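PDB 4ZM6: N-acetyl-beta-D glucosaminidase, which probably hydrolyses N-acetyl-beta-D-glucosaminides as a family 3 glycoside hydrolase and carries a GCN5-related glucosamine N-acetyltransferase region that binds acetyl-CoA. Local coordinates for residues 369-381 and 523-535. Numbering follows the deposited sequence.
Sequences DRVPTVVTNRKNT and LPISIPNVDDAIA
Val375, from the outermost strand 373-377 of a six-stranded mixed sheet, makes the tight part of this contact with Leu523 and Ile527. Its CB points away from 523-535, yet CG1, anti to the backbone N, still lies within reach of a methyl from each partner. Val375 CG1 is 3.8 Å from Leu523 CD1, in a side chain that crosses at about a right angle. Ile527 CD1 meets the same Val375 CG1 tip to tip, at 3.9 Å. Beside this cluster, Thr376 CG2 packs against Val530 CG1 at 4.0 Å, while Thr376 OG1 is occupied elsewhere, by Gln486.

One backbone bond joins the segments, from Ile534 N to Val375 O at 3.1 Å. Its N-H...O angle is 155°. Val375 and Thr376 both face Tyr495 of strand 494-497, a classic beta bulge in the edge strand.

The looser side lies where exposed Ile534 and Asp532 meet the partly exposed Asn377 and Arg378. There Ile534 extends its CD1 over the strand to Asn377 CB, at 3.7 Å. Farther out, Arg378 NH1 forms a salt bridge of 3.1 Å with Asp532 OD2 through the syn lone pair. The oxygen sits 28° out of the guanidinium plane and the two planes differ by 34°, so this is no flat, two-pronged pairing. Arg378 NE has a second acidic partner in Asp493, and NH2 bonds to Pro490 O.

The chemistry thus implies a connecting loop, leading toward strand 540-543, that is fastened to the sheet edge by aliphatic contacts around Val375 and Ile534 and by one backbone bond, with the Arg378 charge probably shared between Asp532 and Asp493 at its more open margin.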
loop_
_atom_site.group_PDB
_atom_site.type_symbol
_atom_site.label_atom_id
_atom_site.label_comp_id
_atom_site.label_asym_id
_atom_site.label_seq_id
_atom_site.Cartn_x
_atom_site.Cartn_y
_atom_site.Cartn_z
ATOM N N ASP A 369 -21.523 20.095 -13.974
ATOM C CA ASP A 369 -21.754 19.384 -15.244
ATOM C C ASP A 369 -21.088 18.004 -15.291
ATOM O O ASP A 369 -21.414 17.179 -16.154
ATOM C CB ASP A 369 -21.240 20.207 -16.430
ATOM C CG ASP A 369 -22.100 21.418 -16.729
ATOM O OD1 ASP A 369 -23.177 21.576 -16.116
ATOM O OD2 ASP A 369 -21.700 22.220 -17.595
ATOM N N ARG A 370 -20.145 17.770 -14.382
ATOM C CA ARG A 370 -19.420 16.505 -14.298
ATOM C C ARG A 370 -19.873 15.650 -13.100
ATOM O O ARG A 370 -19.231 14.645 -12.787
ATOM C CB ARG A 370 -17.913 16.788 -14.179
ATOM C CG ARG A 370 -17.345 17.746 -15.227
ATOM C CD ARG A 370 -15.952 18.249 -14.855
ATOM N NE ARG A 370 -14.966 17.173 -14.688
ATOM C CZ ARG A 370 -13.794 17.296 -14.059
ATOM N NH1 ARG A 370 -13.433 18.449 -13.498
ATOM N NH2 ARG A 370 -12.979 16.246 -13.972
ATOM N N VAL A 371 -20.961 16.048 -12.434
ATOM C CA VAL A 371 -21.401 15.398 -11.185
ATOM C C VAL A 371 -22.487 14.321 -11.353
ATOM O O VAL A 371 -22.245 13.160 -11.032
ATOM C CB VAL A 371 -21.843 16.440 -10.132
ATOM C CG1 VAL A 371 -22.613 15.792 -8.989
ATOM C CG2 VAL A 371 -20.629 17.186 -9.589
ATOM N N PRO A 372 -23.685 14.687 -11.838
ATOM C CA PRO A 372 -24.727 13.663 -11.807
ATOM C C PRO A 372 -24.428 12.450 -12.687
ATOM O O PRO A 372 -23.745 12.567 -13.707
ATOM C CB PRO A 372 -25.970 14.404 -12.309
ATOM C CG PRO A 372 -25.435 15.503 -13.146
ATOM C CD PRO A 372 -24.141 15.915 -12.510
ATOM N N THR A 373 -24.947 11.301 -12.262
ATOM C CA THR A 373 -24.723 10.026 -12.920
ATOM C C THR A 373 -26.050 9.460 -13.428
ATOM O O THR A 373 -27.046 9.467 -12.707
ATOM C CB THR A 373 -24.114 9.001 -11.939
ATOM O OG1 THR A 373 -23.053 9.607 -11.189
ATOM C CG2 THR A 373 -23.586 7.790 -12.683
ATOM N N VAL A 374 -26.057 8.980 -14.667
ATOM C CA VAL A 374 -27.158 8.184 -15.187
ATOM C C VAL A 374 -26.825 6.749 -14.816
ATOM O O VAL A 374 -25.821 6.205 -15.279
ATOM C CB VAL A 374 -27.281 8.315 -16.712
ATOM C CG1 VAL A 374 -28.368 7.398 -17.239
ATOM C CG2 VAL A 374 -27.557 9.765 -17.096
ATOM N N VAL A 375 -27.662 6.146 -13.976
ATOM C CA VAL A 375 -27.372 4.841 -13.397
ATOM C C VAL A 375 -27.972 3.720 -14.245
ATOM O O VAL A 375 -27.311 2.718 -14.521
ATOM C CB VAL A 375 -27.892 4.767 -11.951
ATOM C CG1 VAL A 375 -27.573 3.418 -11.324
ATOM C CG2 VAL A 375 -27.294 5.890 -11.121
ATOM N N THR A 376 -29.225 3.879 -14.650
ATOM C CA THR A 376 -29.828 2.953 -15.604
ATOM C C THR A 376 -30.595 3.721 -16.661
ATOM O O THR A 376 -31.029 4.849 -16.443
ATOM C CB THR A 376 -30.757 1.910 -14.932
ATOM O OG1 THR A 376 -31.847 2.567 -14.280
ATOM C CG2 THR A 376 -29.983 1.075 -13.914
ATOM N N ASN A 377 -30.736 3.092 -17.818
ATOM C CA ASN A 377 -31.382 3.694 -18.967
ATOM C C ASN A 377 -31.699 2.573 -19.958
ATOM O O ASN A 377 -31.280 2.597 -21.121
ATOM C CB ASN A 377 -30.463 4.760 -19.581
ATOM C CG ASN A 377 -31.184 5.685 -20.544
ATOM O OD1 ASN A 377 -32.414 5.733 -20.599
ATOM N ND2 ASN A 377 -30.413 6.433 -21.306
ATOM N N ARG A 378 -32.439 1.581 -19.467
ATOM C CA ARG A 378 -32.727 0.358 -20.216
ATOM C C ARG A 378 -33.474 0.584 -21.537
ATOM O O ARG A 378 -33.231 -0.130 -22.507
ATOM C CB ARG A 378 -33.501 -0.642 -19.339
ATOM C CG ARG A 378 -32.642 -1.741 -18.718
ATOM C CD ARG A 378 -32.345 -1.543 -17.238
ATOM N NE ARG A 378 -33.529 -1.779 -16.407
ATOM C CZ ARG A 378 -33.528 -1.923 -15.077
ATOM N NH1 ARG A 378 -32.400 -1.875 -14.371
ATOM N NH2 ARG A 378 -34.677 -2.121 -14.447
ATOM N N LYS A 379 -34.371 1.571 -21.573
ATOM C CA LYS A 379 -35.150 1.875 -22.783
ATOM C C LYS A 379 -34.600 3.070 -23.573
ATOM O O LYS A 379 -35.250 3.545 -24.500
ATOM C CB LYS A 379 -36.603 2.175 -22.415
ATOM C CG LYS A 379 -37.258 1.182 -21.468
ATOM C CD LYS A 379 -37.526 -0.164 -22.123
ATOM C CE LYS A 379 -38.854 -0.744 -21.648
ATOM N NZ LYS A 379 -39.189 -2.034 -22.312
ATOM N N ASN A 380 -33.417 3.560 -23.210
ATOM C CA ASN A 380 -32.853 4.779 -23.803
ATOM C C ASN A 380 -33.796 5.987 -23.759
ATOM O O ASN A 380 -33.753 6.844 -24.637
ATOM C CB ASN A 380 -32.370 4.522 -25.235
ATOM C CG ASN A 380 -31.103 3.693 -25.281
ATOM O OD1 ASN A 380 -30.005 4.208 -25.083
ATOM N ND2 ASN A 380 -31.249 2.404 -25.551
ATOM N N THR A 381 -34.624 6.052 -22.718
ATOM C CA THR A 381 -35.502 7.189 -22.473
ATOM C C THR A 381 -34.692 8.482 -22.443
ATOM O O THR A 381 -35.085 9.479 -23.050
ATOM C CB THR A 381 -36.243 7.020 -21.132
ATOM O OG1 THR A 381 -36.913 5.752 -21.109
ATOM C CG2 THR A 381 -37.261 8.136 -20.922
ATOM N N LEU A 523 -20.648 6.150 -10.259
ATOM C CA LEU A 523 -21.197 5.872 -8.931
ATOM C C LEU A 523 -20.056 5.603 -7.955
ATOM O O LEU A 523 -19.255 4.707 -8.201
ATOM C CB LEU A 523 -22.111 4.642 -8.955
ATOM C CG LEU A 523 -23.602 4.820 -9.221
ATOM C CD1 LEU A 523 -24.279 3.463 -9.344
ATOM C CD2 LEU A 523 -24.243 5.625 -8.103
ATOM N N PRO A 524 -19.977 6.371 -6.850
ATOM C CA PRO A 524 -19.011 6.081 -5.793
ATOM C C PRO A 524 -19.565 5.105 -4.752
ATOM O O PRO A 524 -19.091 5.071 -3.618
ATOM C CB PRO A 524 -18.757 7.460 -5.180
ATOM C CG PRO A 524 -20.031 8.198 -5.379
ATOM C CD PRO A 524 -20.728 7.610 -6.573
ATOM N N ILE A 525 -20.513 4.274 -5.174
ATOM C CA ILE A 525 -21.386 3.535 -4.275
ATOM C C ILE A 525 -21.897 2.293 -5.005
ATOM O O ILE A 525 -21.941 2.266 -6.240
ATOM C CB ILE A 525 -22.573 4.446 -3.860
ATOM C CG1 ILE A 525 -22.606 4.639 -2.357
ATOM C CG2 ILE A 525 -23.931 3.935 -4.351
ATOM C CD1 ILE A 525 -21.435 5.414 -1.804
ATOM N N SER A 526 -22.281 1.270 -4.248
ATOM C CA SER A 526 -23.023 0.136 -4.802
ATOM C C SER A 526 -24.488 0.321 -4.463
ATOM O O SER A 526 -24.824 0.654 -3.323
ATOM C CB SER A 526 -22.533 -1.196 -4.229
ATOM O OG SER A 526 -21.680 -1.868 -5.140
ATOM N N ILE A 527 -25.359 0.116 -5.446
ATOM C CA ILE A 527 -26.788 0.113 -5.187
ATOM C C ILE A 527 -27.221 -1.342 -5.125
ATOM O O ILE A 527 -27.076 -2.059 -6.108
ATOM C CB ILE A 527 -27.570 0.876 -6.263
ATOM C CG1 ILE A 527 -27.093 2.332 -6.305
ATOM C CG2 ILE A 527 -29.063 0.829 -5.966
ATOM C CD1 ILE A 527 -27.690 3.146 -7.431
ATOM N N PRO A 528 -27.722 -1.794 -3.961
ATOM C CA PRO A 528 -28.200 -3.173 -3.856
ATOM C C PRO A 528 -29.343 -3.462 -4.821
ATOM O O PRO A 528 -30.137 -2.570 -5.118
ATOM C CB PRO A 528 -28.699 -3.264 -2.410
ATOM C CG PRO A 528 -27.961 -2.203 -1.678
ATOM C CD PRO A 528 -27.795 -1.092 -2.664
ATOM N N ASN A 529 -29.400 -4.697 -5.314
ATOM C CA ASN A 529 -30.442 -5.143 -6.251
ATOM C C ASN A 529 -30.405 -4.475 -7.632
ATOM O O ASN A 529 -31.286 -4.723 -8.455
ATOM C CB ASN A 529 -31.839 -4.979 -5.633
ATOM C CG ASN A 529 -31.934 -5.570 -4.234
ATOM O OD1 ASN A 529 -32.352 -4.895 -3.280
ATOM N ND2 ASN A 529 -31.538 -6.836 -4.106
ATOM N N VAL A 530 -29.391 -3.647 -7.885
ATOM C CA VAL A 530 -29.196 -3.009 -9.186
ATOM C C VAL A 530 -27.761 -3.267 -9.651
ATOM O O VAL A 530 -26.836 -2.545 -9.267
ATOM C CB VAL A 530 -29.443 -1.489 -9.125
ATOM C CG1 VAL A 530 -29.351 -0.883 -10.519
ATOM C CG2 VAL A 530 -30.793 -1.184 -8.493
ATOM N N ASP A 531 -27.589 -4.297 -10.478
ATOM C CA ASP A 531 -26.262 -4.768 -10.892
ATOM C C ASP A 531 -25.885 -4.403 -12.329
ATOM O O ASP A 531 -24.724 -4.545 -12.717
ATOM C CB ASP A 531 -26.175 -6.286 -10.700
ATOM C CG ASP A 531 -26.204 -6.685 -9.236
ATOM O OD1 ASP A 531 -25.213 -6.402 -8.527
ATOM O OD2 ASP A 531 -27.216 -7.273 -8.794
ATOM N N ASP A 532 -26.852 -3.924 -13.109
ATOM C CA ASP A 532 -26.602 -3.548 -14.504
ATOM C C ASP A 532 -26.342 -2.042 -14.650
ATOM O O ASP A 532 -26.767 -1.421 -15.631
ATOM C CB ASP A 532 -27.747 -4.022 -15.425
ATOM C CG ASP A 532 -29.121 -3.528 -14.982
ATOM O OD1 ASP A 532 -29.514 -3.789 -13.823
ATOM O OD2 ASP A 532 -29.814 -2.893 -15.804
ATOM N N ALA A 533 -25.622 -1.468 -13.683
ATOM C CA ALA A 533 -25.226 -0.062 -13.738
ATOM C C ALA A 533 -24.477 0.219 -15.046
ATOM O O ALA A 533 -23.716 -0.624 -15.514
ATOM C CB ALA A 533 -24.361 0.286 -12.532
ATOM N N ILE A 534 -24.719 1.385 -15.644
ATOM C CA ILE A 534 -24.082 1.754 -16.918
ATOM C C ILE A 534 -22.629 2.152 -16.697
ATOM O O ILE A 534 -22.345 3.085 -15.945
ATOM C CB ILE A 534 -24.797 2.939 -17.609
ATOM C CG1 ILE A 534 -26.199 2.533 -18.061
ATOM C CG2 ILE A 534 -23.989 3.441 -18.807
ATOM C CD1 ILE A 534 -27.056 3.707 -18.472
ATOM N N ALA A 535 -21.722 1.461 -17.383
ATOM C CA ALA A 535 -20.289 1.712 -17.259
ATOM C C ALA A 535 -19.798 2.660 -18.360
ATOM O O ALA A 535 -19.860 2.313 -19.539
ATOM C CB ALA A 535 -19.529 0.396 -17.328
#